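Local coordinates for choline/ethanolamine kinase family protein (Mesorhizobium loti, PDB 3DXQ) that probably phosphorylates ethanolamine, choline or a related small alcohol, as a member of the choline/ethanolamine kinase family with a protein-kinase-like fold, at residues Leu75-Asp78 with Val83-Thr86. Sequence-based numbering, arbitrary orientation.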
# COMPACT_ATOMS: atom_id res chain seq x y z
N LEU A 75 19.70 -2.23 -7.27
CA LEU A 75 20.98 -2.36 -7.95
C LEU A 75 21.01 -1.74 -9.34
O LEU A 75 22.09 -1.48 -9.86
CB LEU A 75 21.36 -3.84 -8.06
CG LEU A 75 21.35 -4.57 -6.71
CD1 LEU A 75 21.70 -6.03 -6.91
CD2 LEU A 75 22.30 -3.90 -5.70
N HIS A 76 19.85 -1.49 -9.94
CA HIS A 76 19.87 -0.95 -11.28
C HIS A 76 18.51 -0.42 -11.68
O HIS A 76 17.49 -0.94 -11.27
CB HIS A 76 20.36 -2.02 -12.27
CG HIS A 76 20.64 -1.50 -13.64
ND1 HIS A 76 20.35 -2.22 -14.78
CD2 HIS A 76 21.15 -0.32 -14.05
CE1 HIS A 76 20.70 -1.51 -15.84
NE2 HIS A 76 21.17 -0.35 -15.43
N VAL A 77 18.52 0.64 -12.47
CA VAL A 77 17.29 1.21 -12.99
C VAL A 77 17.56 1.54 -14.45
O VAL A 77 18.68 1.91 -14.81
CB VAL A 77 16.88 2.46 -12.23
CG1 VAL A 77 15.56 2.99 -12.75
CG2 VAL A 77 16.78 2.14 -10.77
N ASP A 78 16.55 1.38 -15.28
CA ASP A 78 16.71 1.63 -16.70
C ASP A 78 15.97 2.93 -17.01
O ASP A 78 14.75 2.99 -16.83
CB ASP A 78 16.17 0.46 -17.50
CG ASP A 78 16.57 0.52 -18.97
OD1 ASP A 78 17.12 1.56 -19.40
OD2 ASP A 78 16.32 -0.48 -19.68
N VAL A 83 12.60 -0.46 -16.05
CA VAL A 83 12.99 -1.77 -15.50
C VAL A 83 13.97 -1.67 -14.32
O VAL A 83 14.94 -0.92 -14.37
CB VAL A 83 13.56 -2.65 -16.62
CG1 VAL A 83 14.25 -3.87 -16.06
CG2 VAL A 83 12.44 -3.06 -17.57
N MSE A 84 13.71 -2.45 -13.27
CA MSE A 84 14.48 -2.31 -12.03
C MSE A 84 15.03 -3.66 -11.54
O MSE A 84 14.32 -4.67 -11.54
CB MSE A 84 13.60 -1.66 -10.96
CG MSE A 84 14.29 -1.33 -9.68
SE MSE A 84 12.99 -0.82 -8.31
CE MSE A 84 12.66 1.00 -8.89
N VAL A 85 16.31 -3.66 -11.16
CA VAL A 85 16.94 -4.85 -10.60
C VAL A 85 17.17 -4.67 -9.11
O VAL A 85 17.83 -3.72 -8.69
CB VAL A 85 18.27 -5.18 -11.26
CG1 VAL A 85 18.80 -6.50 -10.70
CG2 VAL A 85 18.11 -5.23 -12.79
N THR A 86 16.62 -5.57 -8.30
CA THR A 86 16.82 -5.56 -6.87
C THR A 86 17.47 -6.86 -6.46
O THR A 86 17.60 -7.77 -7.27
CB THR A 86 15.49 -5.40 -6.13
OG1 THR A 86 14.62 -6.49 -6.49
CG2 THR A 86 14.84 -4.11 -6.51
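Val85 O accepts two backbone N-H groups: Leu75 and His76 sit together opposite Val85, a classic beta bulge, and both donate to its O. Leu75 N donates to Val85 O at 2.8 Å. The second bond, from His76 N to Val85 O, is weak at 3.3 Å. In return Val85 N gives a fairly straight bond (164°) to His76 O, 3.0 Å away. Met84 CA adds a CA-H...O contact of 3.4 Å to that same His76 O. Near the turn, Asp78 N donates to Val83 O at 3.0 Å. The Asp78 carboxylate turns to the connecting loop: OD1 accepts from Ala80 N and OD2 bonds Thr81 OG1, which also bonds Val83 N. His76 and Val85 share one face, with CB to CB at 3.9 Å. With chi1 at -170° the His76 imidazole leads away from strand 84-87, and Val85 CG2 meets it near the ring edge. Val77 and selenomethionine Met84 form a non-hydrogen-bonded pair on the other face, where Val77 touches Arg63 and Met84 touches Glu58 of helix 55-67. Ile14 packs on His76 and Val85. This antiparallel hairpin ends the five-stranded N-lobe sheet: strand 74-77 is outermost, and strand 84-87 bonds onward to strand 40-45.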